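Local structure of fatty acid amide hydrolase (Candida albicans, 6KVR) at residues R259-T273 with T484-Q498. The protein probably hydrolyses monocarboxylic acid amides to the carboxylate and ammonium, as a member of the amidase signature family. Residues are numbered along the deposited sequence; the frame is centred on the assembly and turned at random.
Sequences RAPAAYSGCHGLRPT and TSLWNILDFPTLSFQ
Arg271 lays its guanidinium into the turn that ends helix 482-490. Arg271 NH2 bonds Asp491 OD2 at 2.8 Å, almost in the guanidinium plane and on the carboxylate's anti lone pair, the two planes standing 81° apart. Arg271 NH2 also reaches Phe492 O at 2.8 Å, from above that carbonyl's plane, while Trp487 O sits over the centre of one guanidinium face. With CG anti to the backbone N (chi1 -176°) and a bend at chi3, the chain runs past Asn488 to this turn, a Schellman motif with Asp491 at positive phi. Asp491 OD1 bonds Thr274 OG1 and salt-bridges Arg549.

Arg259 crosses Thr494 at about a right angle, NE lying 3.4 Å from Thr494 CG2. Farther out, Thr484 CG2 covers one guanidinium face and NH2 makes a weak bond to Thr484 O; NH1 and NE are held by Asp253 and Gln544. Ser496 OG donates to Arg259 O (3.0 Å), across that carbonyl's plane from the helical donor Ala263 N. Gln498, folded at chi2 (-52°), sends NE2 to Ala263 O and Cys267 O, both near its amide plane, linking strand 494-499 to helix 259-265 and the loop after it.

Gly269 and Arg271 form hydrogen-bonded antiparallel pairs with Ser496 and Thr494, joining neighbouring strands in the central mixed sheet of the amidase signature fold; the Arg259 side chain lies about 7 Å (nearest atoms) from that of Ser257, the predicted nucleophile.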
ATOM      1  N   ARG A 259     -12.471 -17.005  -0.951  1.00 22.37           N
ATOM      2  CA  ARG A 259     -12.762 -17.837   0.210  1.00 24.67           C
ATOM      3  C   ARG A 259     -14.146 -18.469   0.145  1.00 26.53           C
ATOM      4  O   ARG A 259     -14.299 -19.636   0.514  1.00 25.00           O
ATOM      5  CB  ARG A 259     -12.580 -16.991   1.450  1.00 21.13           C
ATOM      6  CG  ARG A 259     -11.231 -16.379   1.293  1.00 26.74           C
ATOM      7  CD  ARG A 259     -10.681 -15.772   2.487  1.00 28.47           C
ATOM      8  NE  ARG A 259     -11.549 -14.832   3.161  1.00 30.59           N
ATOM      9  CZ  ARG A 259     -11.980 -13.684   2.668  1.00 26.22           C
ATOM     10  NH1 ARG A 259     -11.772 -13.351   1.416  1.00 28.39           N
ATOM     11  NH2 ARG A 259     -12.592 -12.831   3.480  1.00 21.02           N
ATOM     12  N   ALA A 260     -15.168 -17.726  -0.327  1.00 22.05           N
ATOM     13  CA  ALA A 260     -16.515 -18.302  -0.352  1.00 22.91           C
ATOM     14  C   ALA A 260     -16.633 -19.455  -1.336  1.00 23.56           C
ATOM     15  O   ALA A 260     -17.081 -20.540  -0.919  1.00 30.51           O
ATOM     16  CB  ALA A 260     -17.564 -17.218  -0.623  1.00 25.18           C
ATOM     17  N   PRO A 261     -16.256 -19.320  -2.623  1.00 22.09           N
ATOM     18  CA  PRO A 261     -16.336 -20.494  -3.512  1.00 22.92           C
ATOM     19  C   PRO A 261     -15.545 -21.683  -2.994  1.00 26.42           C
ATOM     20  O   PRO A 261     -16.006 -22.828  -3.117  1.00 22.86           O
ATOM     21  CB  PRO A 261     -15.766 -19.985  -4.845  1.00 23.46           C
ATOM     22  CG  PRO A 261     -15.762 -18.487  -4.739  1.00 26.34           C
ATOM     23  CD  PRO A 261     -15.694 -18.135  -3.312  1.00 21.86           C
ATOM     24  N   ALA A 262     -14.358 -21.445  -2.428  1.00 23.59           N
ATOM     25  CA  ALA A 262     -13.600 -22.538  -1.833  1.00 26.11           C
ATOM     26  C   ALA A 262     -14.420 -23.237  -0.755  1.00 26.83           C
ATOM     27  O   ALA A 262     -14.623 -24.456  -0.803  1.00 25.01           O
ATOM     28  CB  ALA A 262     -12.279 -22.022  -1.261  1.00 23.98           C
ATOM     29  N   ALA A 263     -14.929 -22.466   0.206  1.00 25.48           N
ATOM     30  CA  ALA A 263     -15.686 -23.048   1.306  1.00 24.25           C
ATOM     31  C   ALA A 263     -16.969 -23.709   0.816  1.00 24.26           C
ATOM     32  O   ALA A 263     -17.333 -24.788   1.296  1.00 23.57           O
ATOM     33  CB  ALA A 263     -15.999 -21.975   2.351  1.00 22.91           C
ATOM     34  N   TYR A 264     -17.669 -23.072  -0.132  1.00 27.36           N
ATOM     35  CA  TYR A 264     -18.921 -23.626  -0.639  1.00 23.16           C
ATOM     36  C   TYR A 264     -18.679 -24.946  -1.362  1.00 29.40           C
ATOM     37  O   TYR A 264     -19.478 -25.880  -1.243  1.00 23.30           O
ATOM     38  CB  TYR A 264     -19.608 -22.658  -1.610  1.00 23.16           C
ATOM     39  CG  TYR A 264     -20.116 -21.339  -1.063  1.00 25.37           C
ATOM     40  CD1 TYR A 264     -20.012 -21.019   0.280  1.00 24.66           C
ATOM     41  CD2 TYR A 264     -20.707 -20.407  -1.913  1.00 26.21           C
ATOM     42  CE1 TYR A 264     -20.475 -19.807   0.768  1.00 22.30           C
ATOM     43  CE2 TYR A 264     -21.164 -19.186  -1.447  1.00 24.43           C
ATOM     44  CZ  TYR A 264     -21.045 -18.897  -0.096  1.00 27.84           C
ATOM     45  OH  TYR A 264     -21.506 -17.696   0.396  1.00 25.34           O
ATOM     46  N   SER A 265     -17.587 -25.036  -2.125  1.00 23.64           N
ATOM     47  CA  SER A 265     -17.428 -26.072  -3.130  1.00 24.79           C
ATOM     48  C   SER A 265     -16.490 -27.189  -2.713  1.00 26.57           C
ATOM     49  O   SER A 265     -16.195 -28.058  -3.534  1.00 27.10           O
ATOM     50  CB  SER A 265     -16.917 -25.466  -4.442  1.00 27.93           C
ATOM     51  OG  SER A 265     -17.877 -24.612  -5.034  1.00 28.08           O
ATOM     52  N   GLY A 266     -15.977 -27.169  -1.489  1.00 25.09           N
ATOM     53  CA  GLY A 266     -15.181 -28.276  -1.002  1.00 28.75           C
ATOM     54  C   GLY A 266     -13.690 -28.232  -1.274  1.00 30.84           C
ATOM     55  O   GLY A 266     -13.080 -29.298  -1.427  1.00 30.38           O
ATOM     56  N   CYS A 267     -13.066 -27.049  -1.318  1.00 25.07           N
ATOM     57  CA  CYS A 267     -11.613 -26.997  -1.471  1.00 27.47           C
ATOM     58  C   CYS A 267     -11.058 -25.921  -0.548  1.00 26.38           C
ATOM     59  O   CYS A 267     -11.779 -25.353   0.281  1.00 30.39           O
ATOM     60  CB  CYS A 267     -11.211 -26.779  -2.935  1.00 31.61           C
ATOM     61  SG  CYS A 267     -11.873 -25.291  -3.673  1.00 35.06           S
ATOM     62  N   HIS A 268      -9.755 -25.666  -0.667  1.00 28.91           N
ATOM     63  CA  HIS A 268      -9.054 -24.677   0.146  1.00 25.32           C
ATOM     64  C   HIS A 268      -8.734 -23.456  -0.704  1.00 29.20           C
ATOM     65  O   HIS A 268      -8.538 -23.566  -1.918  1.00 24.13           O
ATOM     66  CB  HIS A 268      -7.738 -25.212   0.720  1.00 25.04           C
ATOM     67  CG  HIS A 268      -7.851 -26.522   1.438  1.00 34.68           C
ATOM     68  ND1 HIS A 268      -8.620 -26.694   2.569  1.00 36.35           N
ATOM     69  CD2 HIS A 268      -7.250 -27.716   1.206  1.00 35.95           C
ATOM     70  CE1 HIS A 268      -8.502 -27.942   2.992  1.00 34.44           C
ATOM     71  NE2 HIS A 268      -7.677 -28.582   2.184  1.00 35.87           N
ATOM     72  N   GLY A 269      -8.665 -22.290  -0.052  1.00 25.80           N
ATOM     73  CA  GLY A 269      -8.409 -21.053  -0.764  1.00 23.90           C
ATOM     74  C   GLY A 269      -7.746 -20.009   0.105  1.00 27.39           C
ATOM     75  O   GLY A 269      -8.067 -19.889   1.296  1.00 25.43           O
ATOM     76  N   LEU A 270      -6.834 -19.234  -0.473  1.00 23.37           N
ATOM     77  CA  LEU A 270      -6.107 -18.207   0.268  1.00 23.46           C
ATOM     78  C   LEU A 270      -6.406 -16.823  -0.290  1.00 21.72           C
ATOM     79  O   LEU A 270      -6.147 -16.558  -1.469  1.00 22.32           O
ATOM     80  CB  LEU A 270      -4.603 -18.458   0.214  1.00 22.47           C
ATOM     81  CG  LEU A 270      -3.807 -17.329   0.871  1.00 23.57           C
ATOM     82  CD1 LEU A 270      -4.120 -17.238   2.368  1.00 23.74           C
ATOM     83  CD2 LEU A 270      -2.304 -17.531   0.630  1.00 26.25           C
ATOM     84  N   ARG A 271      -6.936 -15.946   0.559  1.00 24.41           N
ATOM     85  CA  ARG A 271      -6.926 -14.515   0.278  1.00 20.91           C
ATOM     86  C   ARG A 271      -5.665 -13.894   0.884  1.00 20.46           C
ATOM     87  O   ARG A 271      -5.588 -13.711   2.105  1.00 22.36           O
ATOM     88  CB  ARG A 271      -8.167 -13.830   0.849  1.00 23.83           C
ATOM     89  CG  ARG A 271      -8.232 -12.353   0.481  1.00 25.93           C
ATOM     90  CD  ARG A 271      -9.082 -11.486   1.401  1.00 24.56           C
ATOM     91  NE  ARG A 271      -8.228 -10.902   2.411  1.00 34.31           N
ATOM     92  CZ  ARG A 271      -7.633  -9.718   2.340  1.00 31.03           C
ATOM     93  NH1 ARG A 271      -7.903  -8.847   1.370  1.00 28.03           N
ATOM     94  NH2 ARG A 271      -6.729  -9.406   3.257  1.00 29.82           N
ATOM     95  N   PRO A 272      -4.657 -13.562   0.095  1.00 19.69           N
ATOM     96  CA  PRO A 272      -3.438 -12.988   0.679  1.00 23.52           C
ATOM     97  C   PRO A 272      -3.606 -11.509   1.017  1.00 25.56           C
ATOM     98  O   PRO A 272      -4.562 -10.842   0.593  1.00 21.68           O
ATOM     99  CB  PRO A 272      -2.379 -13.198  -0.405  1.00 25.95           C
ATOM    100  CG  PRO A 272      -3.129 -13.528  -1.666  1.00 25.17           C
ATOM    101  CD  PRO A 272      -4.545 -13.837  -1.345  1.00 23.11           C
ATOM    102  N   THR A 273      -2.678 -11.018   1.844  1.00 20.35           N
ATOM    103  CA  THR A 273      -2.589  -9.584   2.097  1.00 23.19           C
ATOM    104  C   THR A 273      -2.414  -8.858   0.775  1.00 22.57           C
ATOM    105  O   THR A 273      -1.748  -9.365  -0.136  1.00 22.25           O
ATOM    106  CB  THR A 273      -1.396  -9.248   3.014  1.00 28.45           C
ATOM    107  OG1 THR A 273      -1.256 -10.230   4.044  1.00 25.86           O
ATOM    108  CG2 THR A 273      -1.606  -7.876   3.679  1.00 25.58           C
ATOM    109  N   THR A 484     -17.083 -12.652   5.181  1.00 20.74           N
ATOM    110  CA  THR A 484     -15.865 -12.500   4.382  1.00 19.43           C
ATOM    111  C   THR A 484     -15.451 -11.047   4.213  1.00 23.87           C
ATOM    112  O   THR A 484     -14.249 -10.741   4.232  1.00 20.38           O
ATOM    113  CB  THR A 484     -16.022 -13.107   2.985  1.00 24.39           C
ATOM    114  OG1 THR A 484     -17.287 -12.716   2.430  1.00 22.58           O
ATOM    115  CG2 THR A 484     -15.887 -14.642   3.009  1.00 20.74           C
ATOM    116  N   SER A 485     -16.416 -10.136   4.057  1.00 20.15           N
ATOM    117  CA  SER A 485     -16.053  -8.764   3.738  1.00 23.91           C
ATOM    118  C   SER A 485     -15.312  -8.088   4.885  1.00 23.80           C
ATOM    119  O   SER A 485     -14.579  -7.126   4.641  1.00 23.78           O
ATOM    120  CB  SER A 485     -17.296  -7.955   3.349  1.00 24.46           C
ATOM    121  OG  SER A 485     -18.162  -7.769   4.453  1.00 25.31           O
ATOM    122  N   LEU A 486     -15.470  -8.581   6.117  1.00 24.89           N
ATOM    123  CA  LEU A 486     -14.717  -8.030   7.245  1.00 23.76           C
ATOM    124  C   LEU A 486     -13.213  -8.094   6.993  1.00 22.64           C
ATOM    125  O   LEU A 486     -12.487  -7.127   7.250  1.00 23.54           O
ATOM    126  CB  LEU A 486     -15.067  -8.785   8.528  1.00 25.03           C
ATOM    127  CG  LEU A 486     -14.237  -8.433   9.763  1.00 30.40           C
ATOM    128  CD1 LEU A 486     -14.469  -6.969  10.172  1.00 23.39           C
ATOM    129  CD2 LEU A 486     -14.478  -9.420  10.943  1.00 27.64           C
ATOM    130  N   TRP A 487     -12.724  -9.231   6.506  1.00 21.25           N
ATOM    131  CA  TRP A 487     -11.292  -9.361   6.270  1.00 27.13           C
ATOM    132  C   TRP A 487     -10.825  -8.630   5.009  1.00 27.72           C
ATOM    133  O   TRP A 487      -9.610  -8.463   4.824  1.00 23.36           O
ATOM    134  CB  TRP A 487     -10.913 -10.853   6.236  1.00 20.40           C
ATOM    135  CG  TRP A 487     -11.526 -11.528   7.431  1.00 24.69           C
ATOM    136  CD1 TRP A 487     -12.541 -12.430   7.426  1.00 23.29           C
ATOM    137  CD2 TRP A 487     -11.204 -11.292   8.822  1.00 24.13           C
ATOM    138  NE1 TRP A 487     -12.856 -12.794   8.716  1.00 27.42           N
ATOM    139  CE2 TRP A 487     -12.056 -12.105   9.590  1.00 23.66           C
ATOM    140  CE3 TRP A 487     -10.273 -10.481   9.483  1.00 26.43           C
ATOM    141  CZ2 TRP A 487     -12.011 -12.132  10.990  1.00 25.43           C
ATOM    142  CZ3 TRP A 487     -10.224 -10.516  10.883  1.00 25.45           C
ATOM    143  CH2 TRP A 487     -11.095 -11.328  11.616  1.00 23.05           C
ATOM    144  N   ASN A 488     -11.748  -8.159   4.160  1.00 21.74           N
ATOM    145  CA  ASN A 488     -11.325  -7.291   3.064  1.00 23.68           C
ATOM    146  C   ASN A 488     -11.063  -5.872   3.549  1.00 23.16           C
ATOM    147  O   ASN A 488     -10.077  -5.249   3.140  1.00 23.58           O
ATOM    148  CB  ASN A 488     -12.371  -7.267   1.956  1.00 21.93           C
ATOM    149  CG  ASN A 488     -12.522  -8.614   1.281  1.00 20.60           C
ATOM    150  OD1 ASN A 488     -13.487  -9.329   1.525  1.00 25.06           O
ATOM    151  ND2 ASN A 488     -11.552  -8.979   0.455  1.00 20.47           N
ATOM    152  N   ILE A 489     -11.925  -5.341   4.418  1.00 20.61           N
ATOM    153  CA  ILE A 489     -11.679  -3.977   4.872  1.00 26.47           C
ATOM    154  C   ILE A 489     -10.500  -3.953   5.845  1.00 21.57           C
ATOM    155  O   ILE A 489      -9.714  -3.008   5.835  1.00 23.31           O
ATOM    156  CB  ILE A 489     -12.959  -3.331   5.462  1.00 20.05           C
ATOM    157  CG1 ILE A 489     -12.709  -1.855   5.751  1.00 21.30           C
ATOM    158  CG2 ILE A 489     -13.425  -4.030   6.743  1.00 21.19           C
ATOM    159  CD1 ILE A 489     -13.933  -1.104   6.304  1.00 22.65           C
ATOM    160  N   LEU A 490     -10.325  -4.998   6.661  1.00 24.49           N
ATOM    161  CA  LEU A 490      -9.130  -5.071   7.508  1.00 23.94           C
ATOM    162  C   LEU A 490      -7.881  -5.446   6.720  1.00 24.30           C
ATOM    163  O   LEU A 490      -6.769  -5.149   7.176  1.00 26.11           O
ATOM    164  CB  LEU A 490      -9.329  -6.081   8.643  1.00 21.80           C
ATOM    165  CG  LEU A 490     -10.483  -5.828   9.628  1.00 24.68           C
ATOM    166  CD1 LEU A 490     -10.665  -6.992  10.618  1.00 23.50           C
ATOM    167  CD2 LEU A 490     -10.304  -4.513  10.375  1.00 20.15           C
ATOM    168  N   ASP A 491      -8.039  -6.079   5.552  1.00 23.29           N
ATOM    169  CA  ASP A 491      -6.922  -6.599   4.751  1.00 25.12           C
ATOM    170  C   ASP A 491      -6.036  -7.562   5.552  1.00 27.36           C
ATOM    171  O   ASP A 491      -4.806  -7.456   5.549  1.00 25.24           O
ATOM    172  CB  ASP A 491      -6.071  -5.479   4.153  1.00 23.80           C
ATOM    173  CG  ASP A 491      -5.098  -5.992   3.077  1.00 31.16           C
ATOM    174  OD1 ASP A 491      -4.107  -5.279   2.760  1.00 29.33           O
ATOM    175  OD2 ASP A 491      -5.293  -7.123   2.560  1.00 29.53           O
ATOM    176  N   PHE A 492      -6.667  -8.522   6.224  1.00 23.66           N
ATOM    177  CA  PHE A 492      -5.898  -9.566   6.903  1.00 25.35           C
ATOM    178  C   PHE A 492      -5.793 -10.794   6.007  1.00 24.34           C
ATOM    179  O   PHE A 492      -6.786 -11.189   5.381  1.00 22.95           O
ATOM    180  CB  PHE A 492      -6.556  -9.983   8.231  1.00 25.50           C
ATOM    181  CG  PHE A 492      -6.376  -8.991   9.378  1.00 26.08           C
ATOM    182  CD1 PHE A 492      -5.949  -7.695   9.155  1.00 26.65           C
ATOM    183  CD2 PHE A 492      -6.634  -9.385  10.691  1.00 30.57           C
ATOM    184  CE1 PHE A 492      -5.789  -6.788  10.208  1.00 30.78           C
ATOM    185  CE2 PHE A 492      -6.466  -8.493  11.755  1.00 31.67           C
ATOM    186  CZ  PHE A 492      -6.042  -7.185  11.507  1.00 29.13           C
ATOM    187  N   PRO A 493      -4.637 -11.452   5.897  1.00 24.40           N
ATOM    188  CA  PRO A 493      -4.577 -12.678   5.090  1.00 22.80           C
ATOM    189  C   PRO A 493      -5.436 -13.763   5.735  1.00 27.03           C
ATOM    190  O   PRO A 493      -5.378 -13.979   6.953  1.00 21.48           O
ATOM    191  CB  PRO A 493      -3.086 -13.037   5.090  1.00 24.32           C
ATOM    192  CG  PRO A 493      -2.552 -12.425   6.349  1.00 22.28           C
ATOM    193  CD  PRO A 493      -3.384 -11.196   6.630  1.00 23.05           C
ATOM    194  N   THR A 494      -6.276 -14.406   4.920  1.00 21.61           N
ATOM    195  CA  THR A 494      -7.297 -15.313   5.427  1.00 21.61           C
ATOM    196  C   THR A 494      -7.334 -16.583   4.591  1.00 24.07           C
ATOM    197  O   THR A 494      -7.554 -16.539   3.372  1.00 26.31           O
ATOM    198  CB  THR A 494      -8.672 -14.631   5.432  1.00 27.58           C
ATOM    199  OG1 THR A 494      -8.604 -13.442   6.222  1.00 24.76           O
ATOM    200  CG2 THR A 494      -9.755 -15.572   6.008  1.00 24.80           C
ATOM    201  N   LEU A 495      -7.153 -17.716   5.257  1.00 25.68           N
ATOM    202  CA  LEU A 495      -7.263 -19.023   4.625  1.00 19.95           C
ATOM    203  C   LEU A 495      -8.678 -19.551   4.806  1.00 20.77           C
ATOM    204  O   LEU A 495      -9.192 -19.599   5.928  1.00 25.12           O
ATOM    205  CB  LEU A 495      -6.248 -19.995   5.231  1.00 20.90           C
ATOM    206  CG  LEU A 495      -6.383 -21.496   4.948  1.00 28.74           C
ATOM    207  CD1 LEU A 495      -6.055 -21.799   3.502  1.00 27.09           C
ATOM    208  CD2 LEU A 495      -5.461 -22.302   5.872  1.00 24.20           C
ATOM    209  N   SER A 496      -9.309 -19.935   3.705  1.00 21.00           N
ATOM    210  CA  SER A 496     -10.554 -20.697   3.747  1.00 24.53           C
ATOM    211  C   SER A 496     -10.195 -22.172   3.583  1.00 24.60           C
ATOM    212  O   SER A 496      -9.579 -22.552   2.579  1.00 24.57           O
ATOM    213  CB  SER A 496     -11.512 -20.233   2.650  1.00 23.25           C
ATOM    214  OG  SER A 496     -12.742 -20.936   2.706  1.00 28.31           O
ATOM    215  N   PHE A 497     -10.547 -22.995   4.576  1.00 26.28           N
ATOM    216  CA  PHE A 497     -10.124 -24.394   4.601  1.00 29.78           C
ATOM    217  C   PHE A 497     -11.293 -25.323   4.925  1.00 27.19           C
ATOM    218  O   PHE A 497     -12.130 -25.004   5.775  1.00 27.70           O
ATOM    219  CB  PHE A 497      -8.974 -24.609   5.621  1.00 28.62           C
ATOM    220  CG  PHE A 497      -9.403 -24.537   7.075  1.00 30.88           C
ATOM    221  CD1 PHE A 497      -9.431 -23.322   7.754  1.00 27.62           C
ATOM    222  CD2 PHE A 497      -9.757 -25.691   7.768  1.00 26.34           C
ATOM    223  CE1 PHE A 497      -9.813 -23.257   9.091  1.00 29.31           C
ATOM    224  CE2 PHE A 497     -10.146 -25.640   9.096  1.00 23.93           C
ATOM    225  CZ  PHE A 497     -10.169 -24.421   9.764  1.00 28.46           C
ATOM    226  N   GLN A 498     -11.343 -26.476   4.245  1.00 29.68           N
ATOM    227  CA  GLN A 498     -12.348 -27.496   4.552  1.00 29.04           C
ATOM    228  C   GLN A 498     -12.112 -28.111   5.929  1.00 27.64           C
ATOM    229  O   GLN A 498     -10.974 -28.408   6.309  1.00 30.53           O
ATOM    230  CB  GLN A 498     -12.339 -28.602   3.499  1.00 27.16           C
ATOM    231  CG  GLN A 498     -12.946 -28.191   2.180  1.00 29.52           C
ATOM    232  CD  GLN A 498     -14.323 -27.579   2.344  1.00 31.17           C
ATOM    233  OE1 GLN A 498     -15.177 -28.116   3.054  1.00 31.39           O
ATOM    234  NE2 GLN A 498     -14.549 -26.445   1.683  1.00 29.30           N
TER
HETATM  235  O   HOH W   1     -12.729 -24.042   2.504  1.00 28.09           O
HETATM  236  O   HOH W   2      -9.401  -7.770  -0.970  1.00 25.96           O